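Local coordinates for uncharacterized protein (PDB 2QDR), which is of unknown function but adopts the double-stranded beta-helix fold of the cupins and may act as a dioxygenase, at residues G33-L37 with E160-V164; M72-A77 with F102-S106. One frame throughout, in Å; residues are numbered along the deposited sequence. Where two conformers were deposited one is given.

Contact 1: residues G33-L37 with E160-V164; sequences GRMNL and ENGSV
In this cupin-type double-stranded beta-helix, Asn36, in a loop ahead of strand 41-42, reaches across to the carbonyl of Asn161, where the chain has just left strand 154-160. The join is made by one cross-segment hydrogen bond: Asn36 ND2 donates a hydrogen bond to Asn161 O at 2.7 Å, with an N-H...O angle of 171°. The donor approaches nearly along the C=O axis, and the acceptor lies almost in the amide plane of Asn36, so the bond is straight at both ends. Asn36 CG stands anti to its own carbonyl carbon (chi1 -71°), which extends the amide toward 160-164. With a leucine in place of Asn36, the Asn161 carbonyl would probably lose this side-chain donor, leaving the two loops joined here by van der Waals contact alone.

The Asn161 side chain meets the other loop through its methylene. Asn161 CB lies 3.3 Å from Arg34 O and 3.8 Å from Met35 O, close to two successive backbone carbonyl oxygens. Its amide is occupied elsewhere: ND2 bonds to Glu114 OE2 on strand 113-117, and OD1 accepts from Arg284 NH1 on strand 279-285. One asparagine thus ties together strands of two different antiparallel sheets while the 33-37 loop packs against its methylene. Selenomethionine Met35 points its CB away from 160-164, and its side chain touches the same Arg284.

Farther along, the Arg34 chain bends at chi2 and chi3 and brings its guanidinium obliquely near Ser163, while NH2 makes a long, weak ion pair with Asp112. The approach to the serine is loose: Arg34 NH1 stays 4.1 Å from Ser163 OG.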
ATOM      1  N   GLY A  33      24.652  11.248 -20.963  1.00 66.65           N
ATOM      2  CA  GLY A  33      23.898  10.122 -21.504  1.00 66.87           C
ATOM      3  C   GLY A  33      24.643   9.410 -22.622  1.00 66.72           C
ATOM      4  O   GLY A  33      24.441   8.213 -22.797  1.00 66.68           O
ATOM      5  N   ARG A  34      25.460  10.150 -23.392  1.00 66.67           N
ATOM      6  CA  ARG A  34      26.300   9.601 -24.470  1.00 66.91           C
ATOM      7  C   ARG A  34      25.520   8.857 -25.572  1.00 65.22           C
ATOM      8  O   ARG A  34      26.063   7.976 -26.232  1.00 65.97           O
ATOM      9  CB  ARG A  34      27.344   8.659 -23.810  1.00 68.19           C
ATOM     10  CG  ARG A  34      28.317   9.276 -22.744  1.00 68.95           C
ATOM     11  CD  ARG A  34      29.647   9.708 -23.334  1.00 74.41           C
ATOM     12  NE  ARG A  34      30.342   8.536 -23.889  1.00 79.33           N
ATOM     13  CZ  ARG A  34      31.497   8.544 -24.562  1.00 79.55           C
ATOM     14  NH1 ARG A  34      32.176   9.675 -24.790  1.00 80.04           N
ATOM     15  NH2 ARG A  34      31.987   7.384 -25.015  1.00 77.46           N
HETATM   16  N   MSE A  35      24.266   9.244 -25.785  1.00 63.81           N
HETATM   17  CA  MSE A  35      23.377   8.593 -26.749  1.00 62.29           C
HETATM   18  C   MSE A  35      23.477   9.285 -28.112  1.00 61.74           C
HETATM   19  O   MSE A  35      23.453   8.624 -29.152  1.00 62.02           O
HETATM   20  CB  MSE A  35      21.945   8.660 -26.201  1.00 62.05           C
HETATM   21  CG  MSE A  35      21.192   7.390 -26.343  1.00 62.35           C
HETATM   22 SE   MSE A  35      19.398   7.480 -25.592  0.75 61.63          SE
HETATM   23  CE  MSE A  35      19.384   5.892 -24.743  1.00 64.37           C
ATOM     24  N   ASN A  36      23.572  10.613 -28.091  1.00 60.95           N
ATOM     25  CA  ASN A  36      23.672  11.441 -29.294  1.00 61.56           C
ATOM     26  C   ASN A  36      22.462  11.344 -30.247  1.00 60.99           C
ATOM     27  O   ASN A  36      22.613  11.366 -31.455  1.00 61.67           O
ATOM     28  CB  ASN A  36      25.035  11.205 -30.020  1.00 61.88           C
ATOM     29  CG  ASN A  36      26.226  11.791 -29.257  1.00 62.08           C
ATOM     30  OD1 ASN A  36      26.259  12.990 -28.952  1.00 65.07           O
ATOM     31  ND2 ASN A  36      27.239  10.969 -29.026  1.00 63.43           N
ATOM     32  N   LEU A  37      21.254  11.264 -29.680  1.00 60.49           N
ATOM     33  CA  LEU A  37      19.996  11.229 -30.471  1.00 60.19           C
ATOM     34  C   LEU A  37      19.601  12.584 -31.064  1.00 59.99           C
ATOM     35  O   LEU A  37      18.684  12.654 -31.886  1.00 60.64           O
ATOM     36  CB  LEU A  37      18.808  10.731 -29.639  1.00 59.91           C
ATOM     37  CG  LEU A  37      18.743   9.266 -29.242  1.00 63.69           C
ATOM     38  CD1 LEU A  37      17.543   9.047 -28.331  1.00 67.24           C
ATOM     39  CD2 LEU A  37      18.658   8.355 -30.472  1.00 64.32           C
ATOM     40  N   GLU A 160      25.167   2.710 -32.898  1.00 59.99           N
ATOM     41  CA  GLU A 160      26.484   3.309 -32.670  1.00 59.89           C
ATOM     42  C   GLU A 160      26.238   4.665 -32.012  1.00 60.29           C
ATOM     43  O   GLU A 160      25.648   5.521 -32.646  1.00 60.37           O
ATOM     44  CB  GLU A 160      27.217   3.467 -33.991  1.00 59.13           C
ATOM     45  CG  GLU A 160      27.350   2.163 -34.799  1.00 60.74           C
ATOM     46  CD  GLU A 160      28.090   2.335 -36.108  1.00 59.51           C
ATOM     47  OE1 GLU A 160      28.603   3.441 -36.399  1.00 65.59           O
ATOM     48  OE2 GLU A 160      28.155   1.352 -36.862  1.00 60.08           O
ATOM     49  N   ASN A 161      26.682   4.870 -30.766  1.00 60.74           N
ATOM     50  CA  ASN A 161      26.401   6.122 -30.024  1.00 61.43           C
ATOM     51  C   ASN A 161      27.524   7.121 -29.752  1.00 63.57           C
ATOM     52  O   ASN A 161      27.243   8.302 -29.548  1.00 63.93           O
ATOM     53  CB  ASN A 161      25.839   5.774 -28.645  1.00 61.10           C
ATOM     54  CG  ASN A 161      24.604   4.913 -28.693  1.00 58.42           C
ATOM     55  OD1 ASN A 161      23.881   4.857 -29.690  1.00 58.57           O
ATOM     56  ND2 ASN A 161      24.335   4.254 -27.582  1.00 54.89           N
ATOM     57  N   GLY A 162      28.766   6.650 -29.687  1.00 66.30           N
ATOM     58  CA  GLY A 162      29.938   7.496 -29.410  1.00 67.32           C
ATOM     59  C   GLY A 162      30.081   8.781 -30.210  1.00 68.45           C
ATOM     60  O   GLY A 162      29.455   8.953 -31.269  1.00 68.77           O
ATOM     61  N   SER A 163      30.923   9.681 -29.701  1.00 68.85           N
ATOM     62  CA  SER A 163      31.175  10.972 -30.335  0.50 68.73           C
ATOM     63  C   SER A 163      31.895  10.832 -31.677  1.00 68.08           C
ATOM     64  O   SER A 163      31.667  11.623 -32.585  1.00 68.14           O
ATOM     65  CB  SER A 163      32.012  11.831 -29.396  0.50 69.14           C
ATOM     66  OG  SER A 163      31.406  11.871 -28.119  0.50 69.10           O
ATOM     67  N   VAL A 164      32.795   9.844 -31.768  1.00 66.69           N
ATOM     68  CA  VAL A 164      33.546   9.576 -32.990  1.00 65.37           C
ATOM     69  C   VAL A 164      32.812   8.420 -33.676  1.00 64.39           C
ATOM     70  O   VAL A 164      32.030   7.728 -33.028  1.00 63.72           O
ATOM     71  CB  VAL A 164      34.998   9.191 -32.713  1.00 65.33           C
TER

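Contact 2: residues M72-A77 with F102-S106; sequences MPDNIA and FEAPS
The Pro73-Ile76 type I beta turn, in the loop between strands 64-67 and 79-86 of the cupin fold, packs through Ile76 against the edge strand 103-104. Within the turn, Ile76 N bonds to Pro73 O; no hydrogen bond crosses between the two segments, and the contact is held by apolar groups.

The aliphatic contacts gather round Pro105. Ile76 CD1 meets Pro105 CD at 3.9 Å. Selenomethionine Met72, the residue before the turn, crosses Pro105 obliquely, its SE 3.9 Å from the same Pro105 CD and 4.2 Å from Ala104 CB. Bends at chi2 (74°) and chi3 (67°) fold the Met72 chain back toward the proline. Pro73 adds a second proline, and Pro73 CD faces Pro105 CG across 4.1 Å. Ring carbons of Pro105 are therefore touched by three side chains of the opposing loop.

Aromatic contacts lie at the other end, on Phe102. Its ring is carried toward the loop with CG anti to the backbone N (chi1 -179°), and Ile76 CG2 crosses it obliquely, 4.0 Å from Phe102 CE1. Phe102 also meets Trp146 of strand 146-149 in an edge-to-face (T-shaped) pair, so the ring touches both the loop and the strand that pairs with 103-104.

Polar backbone atoms also meet carbon here. Ile76 CD1 approaches Glu103 O, while the Ala77 carbonyl oxygen sits at the edge of the aromatic ring, near its plane, with Ala77 O 3.3 Å from Phe102 CE1.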
HETATM    1  N   MSE A  72      37.564  -3.844 -39.186  1.00 60.75           N
HETATM    2  CA  MSE A  72      37.376  -5.284 -39.164  1.00 61.39           C
HETATM    3  C   MSE A  72      38.230  -5.926 -40.241  1.00 62.35           C
HETATM    4  O   MSE A  72      38.438  -5.295 -41.275  1.00 63.62           O
HETATM    5  CB  MSE A  72      35.906  -5.573 -39.469  1.00 61.27           C
HETATM    6  CG  MSE A  72      35.401  -6.964 -39.260  1.00 62.12           C
HETATM    7 SE   MSE A  72      35.198  -7.375 -37.369  0.75 57.59          SE
HETATM    8  CE  MSE A  72      33.743  -6.200 -36.866  1.00 62.60           C
ATOM      9  N   PRO A  73      38.777  -7.144 -40.008  1.00 62.72           N
ATOM     10  CA  PRO A  73      39.555  -7.761 -41.089  1.00 62.85           C
ATOM     11  C   PRO A  73      38.670  -7.928 -42.333  1.00 63.21           C
ATOM     12  O   PRO A  73      37.491  -8.283 -42.207  1.00 64.16           O
ATOM     13  CB  PRO A  73      39.979  -9.111 -40.502  1.00 63.00           C
ATOM     14  CG  PRO A  73      39.933  -8.923 -39.036  1.00 62.89           C
ATOM     15  CD  PRO A  73      38.788  -7.985 -38.796  1.00 63.11           C
ATOM     16  N   ASP A  74      39.220  -7.635 -43.510  1.00 63.56           N
ATOM     17  CA  ASP A  74      38.416  -7.711 -44.764  1.00 63.86           C
ATOM     18  C   ASP A  74      37.921  -9.127 -45.130  1.00 63.53           C
ATOM     19  O   ASP A  74      36.887  -9.232 -45.793  1.00 64.28           O
ATOM     20  CB  ASP A  74      39.102  -6.993 -45.964  1.00 63.77           C
ATOM     21  CG  ASP A  74      40.507  -7.445 -46.218  1.00 64.37           C
ATOM     22  OD1 ASP A  74      41.003  -8.311 -45.470  1.00 69.52           O
ATOM     23  OD2 ASP A  74      41.124  -6.906 -47.160  1.00 68.75           O
ATOM     24  N   ASN A  75      38.588 -10.187 -44.655  1.00 62.38           N
ATOM     25  CA  ASN A  75      38.147 -11.574 -44.920  1.00 61.61           C
ATOM     26  C   ASN A  75      36.814 -11.969 -44.229  1.00 62.10           C
ATOM     27  O   ASN A  75      36.163 -12.931 -44.648  1.00 62.84           O
ATOM     28  CB  ASN A  75      39.266 -12.595 -44.582  1.00 61.01           C
ATOM     29  CG  ASN A  75      39.690 -12.600 -43.096  1.00 59.44           C
ATOM     30  OD1 ASN A  75      39.054 -12.011 -42.226  1.00 56.94           O
ATOM     31  ND2 ASN A  75      40.784 -13.289 -42.821  1.00 57.59           N
ATOM     32  N   ILE A  76      36.416 -11.216 -43.197  1.00 61.57           N
ATOM     33  CA  ILE A  76      35.183 -11.466 -42.443  1.00 62.40           C
ATOM     34  C   ILE A  76      33.971 -11.356 -43.372  1.00 62.50           C
ATOM     35  O   ILE A  76      33.996 -10.567 -44.312  1.00 63.31           O
ATOM     36  CB  ILE A  76      35.052 -10.500 -41.202  1.00 62.95           C
ATOM     37  CG1 ILE A  76      36.272 -10.621 -40.249  1.00 64.96           C
ATOM     38  CG2 ILE A  76      33.728 -10.728 -40.443  1.00 60.39           C
ATOM     39  CD1 ILE A  76      36.555 -12.010 -39.665  1.00 65.81           C
ATOM     40  N   ALA A  77      32.945 -12.181 -43.142  1.00 62.20           N
ATOM     41  CA  ALA A  77      31.750 -12.170 -43.974  1.00 61.44           C
ATOM     42  C   ALA A  77      31.029 -10.840 -43.801  1.00 61.26           C
ATOM     43  O   ALA A  77      30.958 -10.332 -42.679  1.00 61.71           O
ATOM     44  CB  ALA A  77      30.836 -13.319 -43.614  1.00 61.92           C
ATOM     45  N   PHE A 102      28.305 -15.994 -40.359  1.00 62.32           N
ATOM     46  CA  PHE A 102      29.016 -14.803 -39.881  1.00 62.26           C
ATOM     47  C   PHE A 102      29.811 -15.165 -38.639  1.00 62.59           C
ATOM     48  O   PHE A 102      29.300 -15.845 -37.753  1.00 63.02           O
ATOM     49  CB  PHE A 102      28.052 -13.655 -39.584  1.00 61.61           C
ATOM     50  CG  PHE A 102      28.727 -12.395 -39.111  1.00 61.46           C
ATOM     51  CD1 PHE A 102      29.202 -11.462 -40.024  1.00 61.88           C
ATOM     52  CD2 PHE A 102      28.869 -12.129 -37.753  1.00 61.57           C
ATOM     53  CE1 PHE A 102      29.824 -10.296 -39.598  1.00 60.51           C
ATOM     54  CE2 PHE A 102      29.486 -10.966 -37.317  1.00 61.18           C
ATOM     55  CZ  PHE A 102      29.966 -10.046 -38.245  1.00 62.02           C
ATOM     56  N   GLU A 103      31.064 -14.722 -38.603  1.00 62.78           N
ATOM     57  CA  GLU A 103      31.961 -15.003 -37.495  1.00 62.89           C
ATOM     58  C   GLU A 103      33.010 -13.890 -37.469  1.00 61.71           C
ATOM     59  O   GLU A 103      33.687 -13.662 -38.471  1.00 62.41           O
ATOM     60  CB  GLU A 103      32.560 -16.396 -37.657  1.00 62.38           C
ATOM     61  CG  GLU A 103      33.402 -16.858 -36.486  1.00 65.03           C
ATOM     62  CD  GLU A 103      33.761 -18.339 -36.562  1.00 64.84           C
ATOM     63  OE1 GLU A 103      33.501 -18.990 -37.599  1.00 65.12           O
ATOM     64  OE2 GLU A 103      34.304 -18.858 -35.565  1.00 69.66           O
ATOM     65  N   ALA A 104      33.089 -13.180 -36.343  1.00 60.83           N
ATOM     66  CA  ALA A 104      34.017 -12.069 -36.158  1.00 61.03           C
ATOM     67  C   ALA A 104      34.954 -12.322 -34.972  1.00 61.60           C
ATOM     68  O   ALA A 104      34.603 -13.068 -34.043  1.00 60.76           O
ATOM     69  CB  ALA A 104      33.243 -10.769 -35.963  1.00 60.95           C
ATOM     70  N   PRO A 105      36.144 -11.686 -34.991  1.00 61.87           N
ATOM     71  CA  PRO A 105      37.105 -11.873 -33.921  1.00 62.01           C
ATOM     72  C   PRO A 105      36.796 -10.990 -32.724  1.00 61.93           C
ATOM     73  O   PRO A 105      35.936 -10.107 -32.792  1.00 61.18           O
ATOM     74  CB  PRO A 105      38.415 -11.439 -34.570  1.00 62.08           C
ATOM     75  CG  PRO A 105      38.010 -10.356 -35.481  1.00 61.91           C
ATOM     76  CD  PRO A 105      36.651 -10.731 -35.994  1.00 61.98           C
ATOM     77  N   SER A 106      37.518 -11.255 -31.639  1.00 62.23           N
ATOM     78  CA  SER A 106      37.398 -10.516 -30.404  1.00 61.53           C
ATOM     79  C   SER A 106      38.082  -9.172 -30.575  1.00 60.77           C
ATOM     80  O   SER A 106      38.915  -9.003 -31.470  1.00 60.51           O
ATOM     81  CB  SER A 106      38.063 -11.289 -29.269  1.00 61.76           C
ATOM     82  OG  SER A 106      39.440 -11.507 -29.549  1.00 63.65           O
TER

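How the contacts relate
Contacts 1 and 2 are separate, with centres 24 Å apart and nearest atoms about 9 Å apart, yet they are connected through one sheet. The 72-77 loop runs into strand 79-86, which pairs with strand 92-98; that strand pairs in turn with 154-160, whose end enters contact 1, and 102-106 follows 92-98 in the chain. Both segments of contact 2 fall between those of contact 1 in sequence. The centre of contact 1 is 11 Å from the centre of the chain, where strands of two sheets approach, whereas that of contact 2 is 24 Å from it. One relies on a hydrogen bond, the other on apolar surfaces.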